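Local coordinates for amidase (Bacillus anthracis, PDB 5EWQ), which probably hydrolyses carboxylic amides to the acid and ammonia, as an enzyme of the amidase signature family, at residues P12-Y17 / Y194-F199; V88-P93 / S184-Q189; E224-I229 / E454-S459; A471-N476 / K506-P511. One frame throughout, in Å; residues are numbered along the deposited sequence.

Interaction 1 of 4, residues P12-Y17 / Y194-F199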
loop_
_atom_site.group_PDB
_atom_site.type_symbol
_atom_site.label_atom_id
_atom_site.label_comp_id
_atom_site.label_asym_id
_atom_site.label_seq_id
_atom_site.Cartn_x
_atom_site.Cartn_y
_atom_site.Cartn_z
ATOM N N PRO A 12 -16.355 -7.722 -9.683
ATOM C CA PRO A 12 -16.103 -6.315 -10.007
ATOM C C PRO A 12 -16.678 -5.928 -11.368
ATOM O O PRO A 12 -16.558 -6.688 -12.328
ATOM C CB PRO A 12 -14.576 -6.225 -10.011
ATOM C CG PRO A 12 -14.127 -7.597 -10.374
ATOM C CD PRO A 12 -15.127 -8.533 -9.750
ATOM N N GLU A 13 -17.300 -4.756 -11.437
ATOM C CA GLU A 13 -17.855 -4.252 -12.688
ATOM C C GLU A 13 -17.178 -2.942 -13.066
ATOM O O GLU A 13 -16.517 -2.322 -12.238
ATOM C CB GLU A 13 -19.365 -4.047 -12.567
ATOM C CG GLU A 13 -20.118 -5.245 -12.013
ATOM C CD GLU A 13 -21.610 -4.993 -11.906
ATOM O OE1 GLU A 13 -22.245 -5.555 -10.988
ATOM O OE2 GLU A 13 -22.148 -4.234 -12.738
ATOM N N ARG A 14 -17.342 -2.518 -14.314
ATOM C CA ARG A 14 -16.783 -1.243 -14.745
ATOM C C ARG A 14 -17.643 -0.085 -14.253
ATOM O O ARG A 14 -18.425 0.493 -15.011
ATOM C CB ARG A 14 -16.639 -1.194 -16.267
ATOM C CG ARG A 14 -15.411 -1.924 -16.780
ATOM C CD ARG A 14 -15.136 -1.606 -18.239
ATOM N NE ARG A 14 -13.863 -2.172 -18.679
ATOM C CZ ARG A 14 -12.700 -1.533 -18.613
ATOM N NH1 ARG A 14 -12.647 -0.300 -18.127
ATOM N NH2 ARG A 14 -11.590 -2.123 -19.036
ATOM N N ILE A 15 -17.489 0.246 -12.976
ATOM C CA ILE A 15 -18.234 1.335 -12.362
ATOM C C ILE A 15 -17.301 2.485 -11.996
ATOM O O ILE A 15 -16.320 2.293 -11.278
ATOM C CB ILE A 15 -18.979 0.867 -11.099
ATOM C CG1 ILE A 15 -19.868 -0.335 -11.419
ATOM C CG2 ILE A 15 -19.802 2.000 -10.519
ATOM C CD1 ILE A 15 -20.600 -0.885 -10.218
ATOM N N VAL A 16 -17.607 3.677 -12.498
ATOM C CA VAL A 16 -16.784 4.854 -12.237
ATOM C C VAL A 16 -17.634 6.043 -11.796
ATOM O O VAL A 16 -18.497 6.509 -12.540
ATOM C CB VAL A 16 -15.964 5.255 -13.482
ATOM C CG1 VAL A 16 -15.223 6.560 -13.233
ATOM C CG2 VAL A 16 -14.990 4.150 -13.859
ATOM N N TYR A 17 -17.382 6.527 -10.583
ATOM C CA TYR A 17 -18.110 7.669 -10.036
ATOM C C TYR A 17 -17.278 8.944 -10.102
ATOM O O TYR A 17 -16.065 8.906 -9.890
ATOM C CB TYR A 17 -18.513 7.409 -8.583
ATOM C CG TYR A 17 -19.380 6.192 -8.370
ATOM C CD1 TYR A 17 -20.528 5.986 -9.126
ATOM C CD2 TYR A 17 -19.049 5.248 -7.408
ATOM C CE1 TYR A 17 -21.322 4.872 -8.925
ATOM C CE2 TYR A 17 -19.834 4.132 -7.201
ATOM C CZ TYR A 17 -20.968 3.949 -7.961
ATOM O OH TYR A 17 -21.752 2.836 -7.757
ATOM N N TYR A 194 -3.282 -5.604 -15.313
ATOM C CA TYR A 194 -2.828 -6.798 -16.018
ATOM C C TYR A 194 -3.989 -7.565 -16.640
ATOM O O TYR A 194 -3.784 -8.547 -17.353
ATOM C CB TYR A 194 -2.041 -7.708 -15.075
ATOM C CG TYR A 194 -0.659 -7.191 -14.758
ATOM C CD1 TYR A 194 0.420 -7.496 -15.577
ATOM C CD2 TYR A 194 -0.432 -6.392 -13.645
ATOM C CE1 TYR A 194 1.687 -7.025 -15.296
ATOM C CE2 TYR A 194 0.832 -5.915 -13.356
ATOM C CZ TYR A 194 1.888 -6.235 -14.185
ATOM O OH TYR A 194 3.148 -5.764 -13.901
ATOM N N GLY A 195 -5.208 -7.110 -16.369
ATOM C CA GLY A 195 -6.395 -7.740 -16.915
ATOM C C GLY A 195 -7.660 -7.307 -16.199
ATOM O O GLY A 195 -8.120 -7.991 -15.283
ATOM N N PRO A 196 -8.228 -6.163 -16.614
ATOM C CA PRO A 196 -9.450 -5.602 -16.026
ATOM C C PRO A 196 -10.598 -6.605 -16.017
ATOM O O PRO A 196 -10.716 -7.394 -16.955
ATOM C CB PRO A 196 -9.766 -4.417 -16.942
ATOM C CG PRO A 196 -8.446 -4.028 -17.513
ATOM C CD PRO A 196 -7.697 -5.314 -17.693
ATOM N N ILE A 197 -11.406 -6.580 -14.958
ATOM C CA ILE A 197 -12.525 -7.509 -14.761
ATOM C C ILE A 197 -12.062 -8.962 -14.623
ATOM O O ILE A 197 -12.476 -9.664 -13.700
ATOM C CB ILE A 197 -13.559 -7.416 -15.908
ATOM C CG1 ILE A 197 -14.059 -5.979 -16.061
ATOM C CG2 ILE A 197 -14.722 -8.365 -15.658
ATOM C CD1 ILE A 197 -14.752 -5.439 -14.830
HETATM N N MSE A 198 -11.207 -9.404 -15.541
HETATM C CA MSE A 198 -10.670 -10.760 -15.528
HETATM C C MSE A 198 -9.943 -11.066 -14.221
HETATM O O MSE A 198 -10.186 -12.096 -13.592
HETATM C CB MSE A 198 -9.721 -10.965 -16.711
HETATM C CG MSE A 198 -9.366 -12.417 -16.987
HETATM SE SE MSE A 198 -7.894 -12.588 -18.255
HETATM C CE MSE A 198 -8.437 -11.221 -19.535
ATOM N N PHE A 199 -9.054 -10.165 -13.818
ATOM C CA PHE A 199 -8.288 -10.339 -12.589
ATOM C C PHE A 199 -8.737 -9.354 -11.517
ATOM O O PHE A 199 -8.879 -8.161 -11.784
ATOM C CB PHE A 199 -6.790 -10.164 -12.858
ATOM C CG PHE A 199 -6.242 -11.101 -13.896
ATOM C CD1 PHE A 199 -6.751 -12.383 -14.032
ATOM C CD2 PHE A 199 -5.220 -10.698 -14.739
ATOM C CE1 PHE A 199 -6.248 -13.245 -14.989
ATOM C CE2 PHE A 199 -4.711 -11.556 -15.696
ATOM C CZ PHE A 199 -5.227 -12.832 -15.821
#
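The first two torsions of Ile197, with CG1 anti to the carbonyl carbon (chi1 -56°) and CD1 turned back beyond it (chi2 -61°), carry its terminal methyl to the backbone of Pro12 and Glu13. Ile197 CD1 ends 3.3 Å from Pro12 O and 3.9 Å from Glu13 C. It also lies beside the aliphatic root of Arg14, with Arg14 CG 4.1 Å from Ile197 CD1. From there the arginine runs out extended as far as NE, alongside Pro196 and pointing the same way. Its NH2 comes obliquely to the proline ring, 3.6 Å from Pro196 CB, while NH1 bonds to Ile83 O. Arg14 is also the centre of an inverse gamma turn, closed by Ile15 N and Glu13 O at 2.8 Å.

The contact lies at the surface and joins two irregular segments, the N-terminal lead-in to helix 20-28 and the loop between strand 188-189 and helix 206-213. No hydrogen bond crosses it. The Ile197 methyl meets backbone and the Arg14 stem, and the guanidinium meets the Pro196 ring, all by van der Waals contact. No directional bond therefore fixes the two segments against each other, and the guanidinium nitrogens find their polar partners outside the contact.

Interaction 2 of 4, residues V88-P93 / S184-Q189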
loop_
_atom_site.group_PDB
_atom_site.type_symbol
_atom_site.label_atom_id
_atom_site.label_comp_id
_atom_site.label_asym_id
_atom_site.label_seq_id
_atom_site.Cartn_x
_atom_site.Cartn_y
_atom_site.Cartn_z
ATOM N N VAL A 88 -7.367 6.206 -9.162
ATOM C CA VAL A 88 -7.060 7.495 -8.556
ATOM C C VAL A 88 -8.327 8.201 -8.087
ATOM O O VAL A 88 -9.248 8.426 -8.872
ATOM C CB VAL A 88 -6.305 8.409 -9.537
ATOM C CG1 VAL A 88 -6.022 9.756 -8.896
ATOM C CG2 VAL A 88 -5.015 7.746 -9.989
ATOM N N THR A 89 -8.369 8.545 -6.803
ATOM C CA THR A 89 -9.517 9.245 -6.240
ATOM C C THR A 89 -9.334 10.755 -6.302
ATOM O O THR A 89 -10.257 11.485 -6.655
ATOM C CB THR A 89 -9.772 8.842 -4.774
ATOM O OG1 THR A 89 -8.559 8.976 -4.022
ATOM C CG2 THR A 89 -10.261 7.407 -4.691
ATOM N N GLU A 90 -8.139 11.219 -5.958
ATOM C CA GLU A 90 -7.881 12.648 -5.888
ATOM C C GLU A 90 -6.591 13.038 -6.601
ATOM O O GLU A 90 -5.651 12.248 -6.685
ATOM C CB GLU A 90 -7.821 13.102 -4.429
ATOM C CG GLU A 90 -8.467 14.450 -4.178
ATOM C CD GLU A 90 -9.980 14.390 -4.269
ATOM O OE1 GLU A 90 -10.590 15.387 -4.713
ATOM O OE2 GLU A 90 -10.558 13.347 -3.893
ATOM N N ILE A 91 -6.558 14.263 -7.114
ATOM C CA ILE A 91 -5.364 14.812 -7.744
ATOM C C ILE A 91 -5.054 16.185 -7.166
ATOM O O ILE A 91 -5.927 17.049 -7.106
ATOM C CB ILE A 91 -5.522 14.925 -9.275
ATOM C CG1 ILE A 91 -5.493 13.539 -9.919
ATOM C CG2 ILE A 91 -4.422 15.794 -9.868
ATOM C CD1 ILE A 91 -4.161 12.834 -9.790
ATOM N N ASN A 92 -3.814 16.378 -6.729
ATOM C CA ASN A 92 -3.368 17.668 -6.221
ATOM C C ASN A 92 -3.427 18.728 -7.317
ATOM O O ASN A 92 -2.728 18.621 -8.324
ATOM C CB ASN A 92 -1.947 17.558 -5.661
ATOM C CG ASN A 92 -1.544 18.762 -4.824
ATOM O OD1 ASN A 92 -2.087 19.857 -4.975
ATOM N ND2 ASN A 92 -0.579 18.562 -3.934
ATOM N N PRO A 93 -4.269 19.754 -7.128
ATOM C CA PRO A 93 -4.358 20.853 -8.095
ATOM C C PRO A 93 -3.100 21.715 -8.090
ATOM O O PRO A 93 -2.841 22.437 -9.051
ATOM C CB PRO A 93 -5.572 21.650 -7.611
ATOM C CG PRO A 93 -5.648 21.359 -6.154
ATOM C CD PRO A 93 -5.204 19.935 -6.004
ATOM N N SER A 184 -15.013 1.336 -4.151
ATOM C CA SER A 184 -15.293 2.379 -3.173
ATOM C C SER A 184 -16.491 3.199 -3.629
ATOM O O SER A 184 -16.648 3.467 -4.819
ATOM C CB SER A 184 -14.079 3.287 -2.976
ATOM O OG SER A 184 -13.899 4.138 -4.093
ATOM N N GLY A 185 -17.333 3.599 -2.682
ATOM C CA GLY A 185 -18.502 4.399 -2.997
ATOM C C GLY A 185 -18.139 5.806 -3.430
ATOM O O GLY A 185 -18.973 6.538 -3.961
ATOM N N LYS A 186 -16.884 6.181 -3.208
ATOM C CA LYS A 186 -16.406 7.518 -3.535
ATOM C C LYS A 186 -16.041 7.663 -5.009
ATOM O O LYS A 186 -16.479 8.600 -5.676
ATOM C CB LYS A 186 -15.196 7.869 -2.668
ATOM C CG LYS A 186 -14.586 9.226 -2.967
ATOM C CD LYS A 186 -13.303 9.427 -2.184
ATOM C CE LYS A 186 -12.708 10.803 -2.429
ATOM N NZ LYS A 186 -11.438 10.993 -1.676
ATOM N N LYS A 187 -15.237 6.732 -5.514
ATOM C CA LYS A 187 -14.729 6.831 -6.877
ATOM C C LYS A 187 -15.246 5.711 -7.779
ATOM O O LYS A 187 -15.477 5.921 -8.970
ATOM C CB LYS A 187 -13.199 6.825 -6.873
ATOM C CG LYS A 187 -12.584 7.275 -8.183
ATOM C CD LYS A 187 -13.013 8.693 -8.526
ATOM C CE LYS A 187 -12.508 9.109 -9.897
ATOM N NZ LYS A 187 -13.100 8.278 -10.982
ATOM N N GLY A 188 -15.425 4.524 -7.212
ATOM C CA GLY A 188 -15.916 3.391 -7.974
ATOM C C GLY A 188 -15.006 2.181 -7.892
ATOM O O GLY A 188 -14.272 2.008 -6.920
ATOM N N GLN A 189 -15.049 1.345 -8.926
ATOM C CA GLN A 189 -14.306 0.089 -8.930
ATOM C C GLN A 189 -12.896 0.234 -9.496
ATOM O O GLN A 189 -12.700 0.801 -10.569
ATOM C CB GLN A 189 -15.069 -0.970 -9.729
ATOM C CG GLN A 189 -14.323 -2.286 -9.879
ATOM C CD GLN A 189 -14.139 -3.003 -8.558
ATOM O OE1 GLN A 189 -15.110 -3.313 -7.869
ATOM N NE2 GLN A 189 -12.888 -3.262 -8.193
#
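Thr89 meets Lys187 through its methyl, CG2 lying 3.7 Å from Lys187 CB where the two side chains pass at a slant. The lysine then wraps past the neighbouring peptide: bent at chi2 (60°) and again at chi4 (64°), it lays its methylenes along Val88 O, with Lys187 CE 3.5 Å from that oxygen. Beside it, Lys186 takes a different course. Its chain is fully extended, CG opposite the backbone N, and brings the ammonium to Glu90 at about a right angle to the glutamate side chain. Lys186 NZ and Glu90 OE2 form a salt bridge at 3.4 Å, a weak one as a hydrogen bond.

Both charges have further partners. Glu90 OE2 pairs with Arg21 of helix 20-28, and Lys186 NZ with Asp123, whose OD1 also bonds to Thr89 OG1. This buried network lies beside strand 88-91, an outermost strand of the large mixed sheet, where Thr89 and Glu90 form a classic beta bulge against Lys165 of the adjoining strand 161-166.

The two lysines sit in the turn of the small antiparallel hairpin 183-184/188-189. Ser184 OG takes the backbone N of Lys187 at 3.2 Å with a nearly straight bond (164°), an ST motif, and the Ser184 and Gly188 backbones pair at the turn's base. Farther out, Lys187 NZ is held by Gln80 OE1, Asn86 OD1 and Tyr17 O, while Lys186 joins Gly136 by a backbone hydrogen bond.

Interaction 3 of 4, residues E224-I229 / E454-S459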
loop_
_atom_site.group_PDB
_atom_site.type_symbol
_atom_site.label_atom_id
_atom_site.label_comp_id
_atom_site.label_asym_id
_atom_site.label_seq_id
_atom_site.Cartn_x
_atom_site.Cartn_y
_atom_site.Cartn_z
ATOM N N GLU A 224 -2.297 -1.260 5.903
ATOM C CA GLU A 224 -2.645 -2.663 6.084
ATOM C C GLU A 224 -3.093 -2.991 7.503
ATOM O O GLU A 224 -2.403 -2.687 8.475
ATOM C CB GLU A 224 -1.465 -3.563 5.713
ATOM C CG GLU A 224 -1.683 -5.022 6.085
ATOM C CD GLU A 224 -0.564 -5.932 5.620
ATOM O OE1 GLU A 224 0.200 -5.530 4.719
ATOM O OE2 GLU A 224 -0.451 -7.052 6.160
ATOM N N THR A 225 -4.261 -3.616 7.606
ATOM C CA THR A 225 -4.707 -4.208 8.857
ATOM C C THR A 225 -4.331 -5.684 8.853
ATOM O O THR A 225 -3.702 -6.181 9.787
ATOM C CB THR A 225 -6.223 -4.052 9.058
ATOM O OG1 THR A 225 -6.539 -2.666 9.244
ATOM C CG2 THR A 225 -6.681 -4.834 10.277
ATOM N N THR A 226 -4.716 -6.377 7.785
ATOM C CA THR A 226 -4.337 -7.771 7.589
ATOM C C THR A 226 -4.249 -8.100 6.099
ATOM O O THR A 226 -5.230 -8.519 5.484
ATOM C CB THR A 226 -5.330 -8.734 8.266
ATOM O OG1 THR A 226 -5.484 -8.376 9.645
ATOM C CG2 THR A 226 -4.824 -10.168 8.178
ATOM N N GLY A 227 -3.067 -7.896 5.525
ATOM C CA GLY A 227 -2.820 -8.224 4.132
ATOM C C GLY A 227 -3.201 -7.142 3.140
ATOM O O GLY A 227 -3.042 -7.322 1.936
ATOM N N SER A 228 -3.689 -6.009 3.638
ATOM C CA SER A 228 -4.190 -4.952 2.764
ATOM C C SER A 228 -3.098 -4.269 1.938
ATOM O O SER A 228 -3.397 -3.426 1.096
ATOM C CB SER A 228 -4.949 -3.903 3.582
ATOM O OG SER A 228 -6.227 -4.382 3.968
ATOM N N ILE A 229 -1.840 -4.632 2.168
ATOM C CA ILE A 229 -0.741 -4.082 1.379
ATOM C C ILE A 229 -0.079 -5.155 0.517
ATOM O O ILE A 229 0.089 -4.972 -0.689
ATOM C CB ILE A 229 0.329 -3.419 2.273
ATOM C CG1 ILE A 229 -0.164 -2.061 2.772
ATOM C CG2 ILE A 229 1.630 -3.235 1.510
ATOM C CD1 ILE A 229 0.824 -1.345 3.667
ATOM N N GLU A 454 -1.560 -15.898 1.687
ATOM C CA GLU A 454 -2.057 -17.110 2.331
ATOM C C GLU A 454 -1.755 -17.153 3.829
ATOM O O GLU A 454 -2.518 -17.732 4.603
ATOM C CB GLU A 454 -1.473 -18.347 1.646
ATOM C CG GLU A 454 -1.911 -18.509 0.199
ATOM C CD GLU A 454 -1.233 -19.676 -0.490
ATOM O OE1 GLU A 454 -0.421 -20.366 0.162
ATOM O OE2 GLU A 454 -1.511 -19.902 -1.687
ATOM N N GLU A 455 -0.646 -16.541 4.237
ATOM C CA GLU A 455 -0.248 -16.553 5.643
ATOM C C GLU A 455 0.100 -15.155 6.150
ATOM O O GLU A 455 1.267 -14.851 6.397
ATOM C CB GLU A 455 0.947 -17.489 5.853
ATOM C CG GLU A 455 0.715 -18.922 5.397
ATOM C CD GLU A 455 -0.364 -19.626 6.196
ATOM O OE1 GLU A 455 -0.531 -19.303 7.391
ATOM O OE2 GLU A 455 -1.050 -20.502 5.626
ATOM N N VAL A 456 -0.914 -14.313 6.317
ATOM C CA VAL A 456 -0.699 -12.940 6.765
ATOM C C VAL A 456 -1.231 -12.723 8.179
ATOM O O VAL A 456 -0.775 -11.830 8.894
ATOM C CB VAL A 456 -1.368 -11.930 5.811
ATOM C CG1 VAL A 456 -0.910 -10.514 6.120
ATOM C CG2 VAL A 456 -1.047 -12.279 4.375
ATOM N N LEU A 457 -2.190 -13.555 8.576
ATOM C CA LEU A 457 -2.859 -13.428 9.870
ATOM C C LEU A 457 -1.892 -13.356 11.048
ATOM O O LEU A 457 -2.049 -12.520 11.937
ATOM C CB LEU A 457 -3.825 -14.598 10.076
ATOM C CG LEU A 457 -4.518 -14.678 11.438
ATOM C CD1 LEU A 457 -5.318 -13.416 11.710
ATOM C CD2 LEU A 457 -5.407 -15.911 11.520
ATOM N N LEU A 458 -0.889 -14.226 11.047
ATOM C CA LEU A 458 0.041 -14.318 12.167
ATOM C C LEU A 458 1.023 -13.150 12.208
ATOM O O LEU A 458 1.233 -12.544 13.258
ATOM C CB LEU A 458 0.809 -15.639 12.108
ATOM C CG LEU A 458 -0.051 -16.904 12.069
ATOM C CD1 LEU A 458 0.821 -18.148 12.095
ATOM C CD2 LEU A 458 -1.040 -16.918 13.222
ATOM N N SER A 459 1.622 -12.839 11.063
ATOM C CA SER A 459 2.639 -11.794 10.990
ATOM C C SER A 459 2.062 -10.401 11.233
ATOM O O SER A 459 2.766 -9.501 11.692
ATOM C CB SER A 459 3.347 -11.837 9.634
ATOM O OG SER A 459 2.423 -11.702 8.567
#
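This is a buried van der Waals contact in which a valine methyl meets a polar bend: Val456, just ahead of helix 457-462, presses against the loop that follows strand 219-223, and no hydrogen bond crosses. Val456 CG1 stands opposite the backbone N (chi1 -169°) and points into the bend formed by Glu224, Thr226 and Gly227. It lies 3.4 Å from Gly227 N and 3.5 Å from Glu224 OE2. The second point of contact is the methyl of Thr226, whose CG2 comes 4.2 Å from Leu457 CA, so it meets the helix start at the backbone.

The bend is shaped from within by Glu224. Its side chain reaches out extended, and the backbone curls round so that Gly227 N meets Glu224 OE2 at 2.8 Å, a bond of 147° that reaches the oxygen from above the carboxylate plane, 57° out of it; OE1 has a weak bond from Ile229 N. The valine methyl thus covers a peptide N-H already paired with a carboxylate. Glu466 OE1 lies close to Glu224 OE2, a closeness that would be eased if one acid were protonated or a proton lay between them; Arg242 offers a long, weak ion pair.

Ser228, following Gly227, bonds through OG to Ser204 OG, consistent with the Ser-cisSer-Lys triad of the amidase signature family, in which Ser228 would probably be the nucleophile. Toward helix 230-235 the loop leaves the central sheet. The start of helix 457-462 has Met450 of strand 447-451 beside Val456 and helix 418-437 beside Leu458, with the 224-229 loop meeting Val456 and Leu457.

Interaction 4 of 4, residues A471-N476 / K506-P511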
loop_
_atom_site.group_PDB
_atom_site.type_symbol
_atom_site.label_atom_id
_atom_site.label_comp_id
_atom_site.label_asym_id
_atom_site.label_seq_id
_atom_site.Cartn_x
_atom_site.Cartn_y
_atom_site.Cartn_z
ATOM N N ALA A 471 6.634 -12.443 -8.032
ATOM C CA ALA A 471 7.171 -13.788 -8.208
ATOM C C ALA A 471 6.894 -14.342 -9.602
ATOM O O ALA A 471 7.368 -15.423 -9.950
ATOM C CB ALA A 471 6.603 -14.720 -7.150
ATOM N N GLY A 472 6.125 -13.603 -10.396
ATOM C CA GLY A 472 5.839 -14.013 -11.758
ATOM C C GLY A 472 4.366 -14.015 -12.108
ATOM O O GLY A 472 3.569 -13.297 -11.503
ATOM N N TYR A 473 4.005 -14.827 -13.096
ATOM C CA TYR A 473 2.632 -14.895 -13.583
ATOM C C TYR A 473 2.252 -16.337 -13.906
ATOM O O TYR A 473 3.041 -17.076 -14.496
ATOM C CB TYR A 473 2.458 -14.010 -14.822
ATOM C CG TYR A 473 3.043 -12.622 -14.671
ATOM C CD1 TYR A 473 2.292 -11.584 -14.135
ATOM C CD2 TYR A 473 4.349 -12.352 -15.061
ATOM C CE1 TYR A 473 2.824 -10.316 -13.993
ATOM C CE2 TYR A 473 4.889 -11.088 -14.923
ATOM C CZ TYR A 473 4.123 -10.074 -14.389
ATOM O OH TYR A 473 4.657 -8.813 -14.250
ATOM N N ASP A 474 1.041 -16.733 -13.523
ATOM C CA ASP A 474 0.583 -18.101 -13.744
ATOM C C ASP A 474 0.282 -18.357 -15.219
ATOM O O ASP A 474 0.576 -17.523 -16.076
ATOM C CB ASP A 474 -0.651 -18.399 -12.888
ATOM C CG ASP A 474 -1.844 -17.538 -13.257
ATOM O OD1 ASP A 474 -1.654 -16.517 -13.949
ATOM O OD2 ASP A 474 -2.975 -17.881 -12.848
ATOM N N ASN A 475 -0.309 -19.512 -15.507
ATOM C CA ASN A 475 -0.590 -19.907 -16.883
ATOM C C ASN A 475 -1.632 -19.018 -17.558
ATOM O O ASN A 475 -1.699 -18.952 -18.785
ATOM C CB ASN A 475 -1.047 -21.367 -16.932
ATOM C CG ASN A 475 0.006 -22.325 -16.409
ATOM O OD1 ASN A 475 1.204 -22.043 -16.469
ATOM N ND2 ASN A 475 -0.436 -23.467 -15.895
ATOM N N ASN A 476 -2.442 -18.337 -16.754
ATOM C CA ASN A 476 -3.468 -17.446 -17.283
ATOM C C ASN A 476 -2.993 -15.999 -17.359
ATOM O O ASN A 476 -3.677 -15.140 -17.917
ATOM C CB ASN A 476 -4.738 -17.534 -16.436
ATOM C CG ASN A 476 -5.490 -18.832 -16.650
ATOM O OD1 ASN A 476 -5.525 -19.366 -17.757
ATOM N ND2 ASN A 476 -6.097 -19.347 -15.586
ATOM N N LYS A 506 13.918 -11.280 -11.468
ATOM C CA LYS A 506 13.318 -10.305 -12.379
ATOM C C LYS A 506 12.040 -10.831 -13.025
ATOM O O LYS A 506 11.989 -11.041 -14.236
ATOM C CB LYS A 506 14.317 -9.897 -13.466
ATOM C CG LYS A 506 15.530 -9.140 -12.952
ATOM C CD LYS A 506 16.464 -8.766 -14.094
ATOM C CE LYS A 506 17.659 -7.970 -13.597
ATOM N NZ LYS A 506 18.588 -7.622 -14.708
ATOM N N ASN A 507 11.011 -11.041 -12.212
ATOM C CA ASN A 507 9.755 -11.596 -12.699
ATOM C C ASN A 507 8.789 -10.531 -13.203
ATOM O O ASN A 507 7.929 -10.810 -14.039
ATOM C CB ASN A 507 9.076 -12.417 -11.603
ATOM C CG ASN A 507 9.938 -13.564 -11.113
ATOM O OD1 ASN A 507 10.047 -14.598 -11.770
ATOM N ND2 ASN A 507 10.548 -13.388 -9.946
ATOM N N ARG A 508 8.932 -9.313 -12.694
ATOM C CA ARG A 508 7.980 -8.250 -12.998
ATOM C C ARG A 508 8.071 -7.777 -14.445
ATOM O O ARG A 508 9.135 -7.373 -14.913
ATOM C CB ARG A 508 8.186 -7.059 -12.061
ATOM C CG ARG A 508 6.977 -6.140 -11.977
ATOM C CD ARG A 508 7.327 -4.796 -11.366
ATOM N NE ARG A 508 7.595 -3.792 -12.391
ATOM C CZ ARG A 508 6.662 -3.014 -12.931
ATOM N NH1 ARG A 508 5.399 -3.123 -12.542
ATOM N NH2 ARG A 508 6.990 -2.126 -13.860
ATOM N N LYS A 509 6.943 -7.836 -15.144
ATOM C CA LYS A 509 6.833 -7.279 -16.487
ATOM C C LYS A 509 5.814 -6.145 -16.496
ATOM O O LYS A 509 4.744 -6.265 -15.897
ATOM C CB LYS A 509 6.427 -8.356 -17.497
ATOM C CG LYS A 509 7.467 -9.438 -17.729
ATOM C CD LYS A 509 7.004 -10.403 -18.812
ATOM C CE LYS A 509 8.043 -11.475 -19.089
ATOM N NZ LYS A 509 7.601 -12.407 -20.164
ATOM N N PRO A 510 6.148 -5.033 -17.168
ATOM C CA PRO A 510 5.227 -3.900 -17.309
ATOM C C PRO A 510 3.924 -4.309 -17.990
ATOM O O PRO A 510 3.961 -4.977 -19.023
ATOM C CB PRO A 510 6.013 -2.912 -18.176
ATOM C CG PRO A 510 7.445 -3.265 -17.948
ATOM C CD PRO A 510 7.461 -4.755 -17.777
ATOM N N PRO A 511 2.780 -3.915 -17.411
ATOM C CA PRO A 511 1.464 -4.305 -17.925
ATOM C C PRO A 511 1.109 -3.623 -19.243
ATOM O O PRO A 511 1.435 -2.453 -19.441
ATOM C CB PRO A 511 0.512 -3.858 -16.812
ATOM C CG PRO A 511 1.216 -2.721 -16.161
ATOM C CD PRO A 511 2.678 -3.069 -16.210
#
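Of the polar contacts, a hydrogen bond joins the segments: Lys509 N gives its proton to Tyr473 OH at 2.6 Å, nearly straight at 169°, with the donor at the ring edge and close to its plane. The phenol is brought there by chi1 of -47°, which puts CG opposite the carbonyl carbon and swings the ring out from the strand end towards 506-511. A second partner of this hydroxyl is Ser237 OG, so the oxygen is gripped from two loops.

By van der Waals contact, the same ring lies against the backbone of the tail. Tyr473 CE2 is 3.2 Å from Asn507 O, met obliquely, and the hydroxyl O of Tyr473 is 3.7 Å from Lys509 CB. Across the other half of the contact, Asn507 packs its CB against the strand backbone, 3.4 Å from Gly472 N. That close meeting falls at a classic beta bulge, where Ala471 and Gly472 both face Val480 of strand 479-485, antiparallel to 466-473 in the large sheet. The backbone of Gly472 is turned so that a side chain would jam against the preceding carbonyl O, which calls for glycine.

As for the Asn507 amide, its OD1 stands 3.3 Å from Ala471 O, two acceptors that do not bond; OD1 accepts from Lys334 NZ, and ND2 bonds to Pro470 O, one residue earlier on the strand. Arg508 turns the other way, with NH2 on Asn47 OD1. Tyr501 of helix 491-503, the helix that precedes this tail, touches both Ala471 and Asn507.

How the interactions relate
From the N terminus, the lead-in to helix 20-28 meets the 194-199 loop in interaction 1, closing a long loop that contains interaction 2 entirely. The two are joined directly: Tyr17 N lies 2.6 Å from Lys187 O and Ile15 O 2.8 Å from Gln189 N, both probable hydrogen bonds. Interaction 3 then spans from the loop after strand 219-223 to helix 457-462, and interaction 4 follows, tying strand 466-473 to the C-terminal tail. No two loops cross. Interactions 2 and 4 reach the same large sheet without touching, whereas interaction 1 touches interaction 4 through Tyr194 OH, 2.6 Å from Lys509 O. Interaction 3 stands apart from the others.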